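Local coordinates for protein propionate kinase (Francisella tularensis subsp. tularensis, PDB 3KHY) that probably catalyses the reversible, magnesium-dependent transfer of phosphate from ATP to acetate or propionate, working as a homodimer of the acetokinase family, at residues A[293-305]-A[330-343]. Residues are numbered along the deposited sequence; the frame is centred on the assembly and turned at random.
Sequences IEIFSHRVAKFVA and IRKNIISKLANLGF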
loop_
_atom_site.group_PDB
_atom_site.type_symbol
_atom_site.label_atom_id
_atom_site.label_comp_id
_atom_site.label_asym_id
_atom_site.label_seq_id
_atom_site.Cartn_x
_atom_site.Cartn_y
_atom_site.Cartn_z
ATOM N N ILE A 293 8.197 17.184 1.446
ATOM C CA ILE A 293 6.863 17.735 1.213
ATOM C C ILE A 293 6.234 17.176 -0.066
ATOM O O ILE A 293 5.037 16.902 -0.088
ATOM C CB ILE A 293 6.890 19.284 1.193
ATOM C CG1 ILE A 293 7.087 19.821 2.619
ATOM C CG2 ILE A 293 5.602 19.858 0.597
ATOM C CD1 ILE A 293 7.347 21.329 2.679
ATOM N N GLU A 294 7.037 17.007 -1.119
ATOM C CA GLU A 294 6.552 16.397 -2.357
ATOM C C GLU A 294 6.120 14.953 -2.094
ATOM O O GLU A 294 5.035 14.545 -2.492
ATOM C CB GLU A 294 7.615 16.425 -3.463
ATOM C CG GLU A 294 7.979 17.836 -3.943
ATOM C CD GLU A 294 6.759 18.596 -4.427
ATOM O OE1 GLU A 294 6.165 18.177 -5.450
ATOM O OE2 GLU A 294 6.383 19.591 -3.773
ATOM N N ILE A 295 6.969 14.173 -1.429
ATOM C CA ILE A 295 6.609 12.771 -1.154
ATOM C C ILE A 295 5.328 12.709 -0.309
ATOM O O ILE A 295 4.398 11.972 -0.618
ATOM C CB ILE A 295 7.767 12.021 -0.478
ATOM C CG1 ILE A 295 8.968 11.962 -1.426
ATOM C CG2 ILE A 295 7.348 10.605 -0.101
ATOM C CD1 ILE A 295 10.224 11.388 -0.781
ATOM N N PHE A 296 5.282 13.492 0.758
ATOM C CA PHE A 296 4.112 13.540 1.643
ATOM C C PHE A 296 2.852 13.931 0.868
ATOM O O PHE A 296 1.832 13.239 0.923
ATOM C CB PHE A 296 4.424 14.543 2.757
ATOM C CG PHE A 296 3.306 14.797 3.741
ATOM C CD1 PHE A 296 2.271 15.668 3.433
ATOM C CD2 PHE A 296 3.365 14.260 5.025
ATOM C CE1 PHE A 296 1.273 15.943 4.347
ATOM C CE2 PHE A 296 2.370 14.536 5.955
ATOM C CZ PHE A 296 1.322 15.382 5.618
ATOM N N SER A 297 2.921 15.038 0.135
ATOM C CA SER A 297 1.732 15.564 -0.532
ATOM C C SER A 297 1.235 14.639 -1.632
ATOM O O SER A 297 0.038 14.466 -1.804
ATOM C CB SER A 297 2.007 16.952 -1.119
ATOM O OG SER A 297 2.408 17.869 -0.108
ATOM N N HIS A 298 2.165 14.074 -2.397
ATOM C CA HIS A 298 1.792 13.176 -3.495
ATOM C C HIS A 298 1.100 11.924 -2.980
ATOM O O HIS A 298 0.141 11.429 -3.579
ATOM C CB HIS A 298 3.019 12.781 -4.295
ATOM C CG HIS A 298 2.705 11.918 -5.472
ATOM N ND1 HIS A 298 2.079 12.403 -6.600
ATOM C CD2 HIS A 298 2.915 10.600 -5.691
ATOM C CE1 HIS A 298 1.919 11.419 -7.467
ATOM N NE2 HIS A 298 2.423 10.317 -6.943
ATOM N N ARG A 299 1.571 11.402 -1.851
ATOM C CA ARG A 299 0.925 10.214 -1.310
ATOM C C ARG A 299 -0.513 10.524 -0.877
ATOM O O ARG A 299 -1.431 9.742 -1.163
ATOM C CB ARG A 299 1.716 9.583 -0.160
ATOM C CG ARG A 299 1.071 8.254 0.256
ATOM C CD ARG A 299 1.913 7.418 1.183
ATOM N NE ARG A 299 3.287 7.194 0.717
ATOM C CZ ARG A 299 4.224 6.688 1.508
ATOM N NH1 ARG A 299 3.899 6.358 2.758
ATOM N NH2 ARG A 299 5.468 6.519 1.070
ATOM N N VAL A 300 -0.729 11.674 -0.239
ATOM C CA VAL A 300 -2.109 12.049 0.112
ATOM C C VAL A 300 -2.958 12.154 -1.158
ATOM O O VAL A 300 -4.086 11.653 -1.208
ATOM C CB VAL A 300 -2.193 13.404 0.866
ATOM C CG1 VAL A 300 -3.677 13.808 1.092
ATOM C CG2 VAL A 300 -1.425 13.344 2.190
ATOM N N ALA A 301 -2.429 12.827 -2.179
ATOM C CA ALA A 301 -3.158 12.964 -3.435
ATOM C C ALA A 301 -3.477 11.611 -4.072
ATOM O O ALA A 301 -4.576 11.421 -4.587
ATOM C CB ALA A 301 -2.401 13.857 -4.416
ATOM N N LYS A 302 -2.530 10.665 -4.037
ATOM C CA LYS A 302 -2.787 9.327 -4.568
ATOM C C LYS A 302 -3.935 8.589 -3.854
ATOM O O LYS A 302 -4.733 7.905 -4.506
ATOM C CB LYS A 302 -1.511 8.465 -4.572
ATOM C CG LYS A 302 -0.645 8.726 -5.802
ATOM C CD LYS A 302 0.631 7.923 -5.794
ATOM C CE LYS A 302 0.357 6.441 -5.987
ATOM N NZ LYS A 302 1.650 5.712 -5.985
ATOM N N PHE A 303 -4.006 8.719 -2.530
ATOM C CA PHE A 303 -5.090 8.112 -1.767
ATOM C C PHE A 303 -6.426 8.789 -2.084
ATOM O O PHE A 303 -7.436 8.124 -2.251
ATOM C CB PHE A 303 -4.811 8.151 -0.254
ATOM C CG PHE A 303 -4.075 6.934 0.265
ATOM C CD1 PHE A 303 -4.773 5.832 0.750
ATOM C CD2 PHE A 303 -2.690 6.883 0.235
ATOM C CE1 PHE A 303 -4.099 4.710 1.204
ATOM C CE2 PHE A 303 -2.008 5.772 0.705
ATOM C CZ PHE A 303 -2.714 4.684 1.192
ATOM N N VAL A 304 -6.435 10.115 -2.140
ATOM C CA VAL A 304 -7.642 10.829 -2.508
ATOM C C VAL A 304 -8.141 10.314 -3.848
ATOM O O VAL A 304 -9.306 9.953 -3.987
ATOM C CB VAL A 304 -7.389 12.336 -2.642
ATOM C CG1 VAL A 304 -8.616 13.014 -3.252
ATOM C CG2 VAL A 304 -7.051 12.936 -1.276
ATOM N N ALA A 305 -7.252 10.285 -4.835
ATOM C CA ALA A 305 -7.613 9.788 -6.167
ATOM C C ALA A 305 -8.169 8.367 -6.120
ATOM O O ALA A 305 -9.172 8.049 -6.791
ATOM C CB ALA A 305 -6.412 9.855 -7.111
ATOM N N ILE A 330 0.704 23.266 2.629
ATOM C CA ILE A 330 0.579 21.834 2.409
ATOM C C ILE A 330 -0.732 21.473 1.701
ATOM O O ILE A 330 -0.753 20.649 0.796
ATOM C CB ILE A 330 0.660 21.045 3.732
ATOM C CG1 ILE A 330 2.017 21.260 4.394
ATOM C CG2 ILE A 330 0.405 19.571 3.473
ATOM C CD1 ILE A 330 3.196 20.875 3.545
ATOM N N ARG A 331 -1.825 22.090 2.122
ATOM C CA ARG A 331 -3.092 21.892 1.433
ATOM C C ARG A 331 -2.975 22.348 -0.030
ATOM O O ARG A 331 -3.454 21.675 -0.932
ATOM C CB ARG A 331 -4.202 22.677 2.150
ATOM C CG ARG A 331 -4.524 22.179 3.575
ATOM C CD ARG A 331 -5.838 22.818 4.084
ATOM N NE ARG A 331 -5.737 24.287 4.111
ATOM C CZ ARG A 331 -5.651 25.041 5.204
ATOM N NH1 ARG A 331 -5.666 24.503 6.424
ATOM N NH2 ARG A 331 -5.564 26.361 5.077
ATOM N N LYS A 332 -2.337 23.497 -0.254
ATOM C CA LYS A 332 -2.146 24.004 -1.613
ATOM C C LYS A 332 -1.363 22.990 -2.463
ATOM O O LYS A 332 -1.674 22.752 -3.625
ATOM C CB LYS A 332 -1.409 25.340 -1.576
ATOM C CG LYS A 332 -0.894 25.820 -2.935
ATOM C CD LYS A 332 -0.113 27.125 -2.789
ATOM C CE LYS A 332 0.328 27.667 -4.141
ATOM N NZ LYS A 332 1.220 28.863 -4.007
ATOM N N ASN A 333 -0.344 22.394 -1.865
ATOM C CA ASN A 333 0.499 21.466 -2.585
ATOM C C ASN A 333 -0.311 20.219 -2.937
ATOM O O ASN A 333 -0.301 19.758 -4.077
ATOM C CB ASN A 333 1.728 21.107 -1.748
ATOM C CG ASN A 333 2.741 20.284 -2.522
ATOM O OD1 ASN A 333 2.400 19.277 -3.150
ATOM N ND2 ASN A 333 3.998 20.705 -2.479
ATOM N N ILE A 334 -1.037 19.688 -1.962
ATOM C CA ILE A 334 -1.865 18.511 -2.217
ATOM C C ILE A 334 -2.913 18.760 -3.313
ATOM O O ILE A 334 -3.093 17.944 -4.209
ATOM C CB ILE A 334 -2.529 18.030 -0.921
ATOM C CG1 ILE A 334 -1.447 17.480 0.023
ATOM C CG2 ILE A 334 -3.572 16.960 -1.211
ATOM C CD1 ILE A 334 -1.935 17.254 1.448
ATOM N N ILE A 335 -3.607 19.890 -3.247
ATOM C CA ILE A 335 -4.645 20.182 -4.239
ATOM C C ILE A 335 -4.025 20.407 -5.620
ATOM O O ILE A 335 -4.580 20.014 -6.656
ATOM C CB ILE A 335 -5.494 21.388 -3.789
ATOM C CG1 ILE A 335 -6.242 21.037 -2.498
ATOM C CG2 ILE A 335 -6.458 21.834 -4.892
ATOM C CD1 ILE A 335 -7.108 19.788 -2.598
ATOM N N SER A 336 -2.857 21.036 -5.634
ATOM C CA SER A 336 -2.092 21.186 -6.866
ATOM C C SER A 336 -1.924 19.836 -7.568
ATOM O O SER A 336 -2.085 19.723 -8.789
ATOM C CB SER A 336 -0.716 21.778 -6.554
ATOM O OG SER A 336 -0.001 22.014 -7.745
ATOM N N LYS A 337 -1.615 18.804 -6.794
ATOM C CA LYS A 337 -1.376 17.487 -7.380
ATOM C C LYS A 337 -2.666 16.796 -7.823
ATOM O O LYS A 337 -2.628 15.783 -8.508
ATOM C CB LYS A 337 -0.565 16.618 -6.409
ATOM C CG LYS A 337 0.890 17.100 -6.310
ATOM C CD LYS A 337 1.699 16.375 -5.251
ATOM C CE LYS A 337 3.201 16.647 -5.437
ATOM N NZ LYS A 337 3.547 18.109 -5.500
ATOM N N LEU A 338 -3.806 17.349 -7.413
ATOM C CA LEU A 338 -5.111 16.791 -7.750
ATOM C C LEU A 338 -5.786 17.572 -8.889
ATOM O O LEU A 338 -6.970 17.404 -9.150
ATOM C CB LEU A 338 -6.021 16.776 -6.520
ATOM C CG LEU A 338 -5.644 15.703 -5.486
ATOM C CD1 LEU A 338 -6.267 16.008 -4.119
ATOM C CD2 LEU A 338 -6.020 14.301 -5.957
ATOM N N ALA A 339 -5.013 18.397 -9.581
ATOM C CA ALA A 339 -5.551 19.224 -10.660
ATOM C C ALA A 339 -6.313 18.409 -11.717
ATOM O O ALA A 339 -7.377 18.822 -12.166
ATOM C CB ALA A 339 -4.435 20.045 -11.312
ATOM N N ASN A 340 -5.782 17.254 -12.109
ATOM C CA ASN A 340 -6.420 16.480 -13.179
ATOM C C ASN A 340 -7.731 15.828 -12.755
ATOM O O ASN A 340 -8.462 15.281 -13.589
ATOM C CB ASN A 340 -5.467 15.426 -13.754
ATOM C CG ASN A 340 -4.271 16.045 -14.449
ATOM O OD1 ASN A 340 -4.400 17.057 -15.141
ATOM N ND2 ASN A 340 -3.100 15.428 -14.280
ATOM N N LEU A 341 -8.033 15.888 -11.460
ATOM C CA LEU A 341 -9.265 15.304 -10.947
ATOM C C LEU A 341 -10.331 16.348 -10.605
ATOM O O LEU A 341 -11.300 16.036 -9.914
ATOM C CB LEU A 341 -8.984 14.460 -9.700
ATOM C CG LEU A 341 -8.539 13.008 -9.882
ATOM C CD1 LEU A 341 -7.272 12.935 -10.692
ATOM C CD2 LEU A 341 -8.344 12.344 -8.526
ATOM N N GLY A 342 -10.155 17.578 -11.069
ATOM C CA GLY A 342 -11.173 18.594 -10.858
ATOM C C GLY A 342 -11.173 19.240 -9.478
ATOM O O GLY A 342 -12.227 19.649 -8.995
ATOM N N PHE A 343 -10.001 19.320 -8.843
ATOM C CA PHE A 343 -9.823 20.071 -7.599
ATOM C C PHE A 343 -9.020 21.332 -7.877
ATOM O O PHE A 343 -7.994 21.287 -8.561
ATOM C CB PHE A 343 -9.067 19.240 -6.540
ATOM C CG PHE A 343 -9.821 18.024 -6.056
ATOM C CD1 PHE A 343 -9.710 16.813 -6.721
ATOM C CD2 PHE A 343 -10.629 18.096 -4.930
ATOM C CE1 PHE A 343 -10.400 15.683 -6.279
ATOM C CE2 PHE A 343 -11.332 16.978 -4.486
ATOM C CZ PHE A 343 -11.211 15.769 -5.158
#
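The carboxylate of Glu294 and the carboxamide of Asn333 meet with their planes 46° apart. Asn333 ND2 gives a nearly straight hydrogen bond to Glu294 OE2 (2.9 Å), the acceptor lying in the amide plane but the donor tilted out of the carboxylate plane, on the syn side. At the edge of the His298 imidazole, near its plane, lies Lys337 CD; Tyr152 of the second subunit meets this ring edge-to-face. The Phe343 ring has Leu338 O and Leu341 CB in plane at its edge. Glu294 OE1 takes a 2.6 Å salt bridge from Lys337 NZ, also syn and out of plane. Lys337 NZ donates as well to Asn333 OD1 (2.9 Å), so the three side chains form a closed circuit that holds both ends of the amide. The lysine chain runs extended past His298 and bends only at its last torsion (chi4 53°) to bring NZ to the carboxylate. Knobs-into-holes packing interlocks the helices: Ser297 fills the hole among Ile330, Asn333, Ile334 and Lys337, while Lys337 sits among Glu294, Ser297, His298 and Ala301. Beside these polar groups, Ile330 CG2 meets Phe296 CE1 (3.8 Å), Ile334 CD1 rests against Val300, and Leu338 CD1 touches Val304 CG1 (3.9 Å). The axes of segments 293-305 and 330-337 approach to 8.5 Å and cross at -54°. His298 NE2 is hydrogen-bonded to Tyr310 OH of the second subunit, placing helix 287-307 at the dimer interface. In this actin-like ATPase (ASKHA) domain, both helices pack on the five-stranded sheet, Ile334 on strand 316-320, Phe296 and Val304 on strand 205-211.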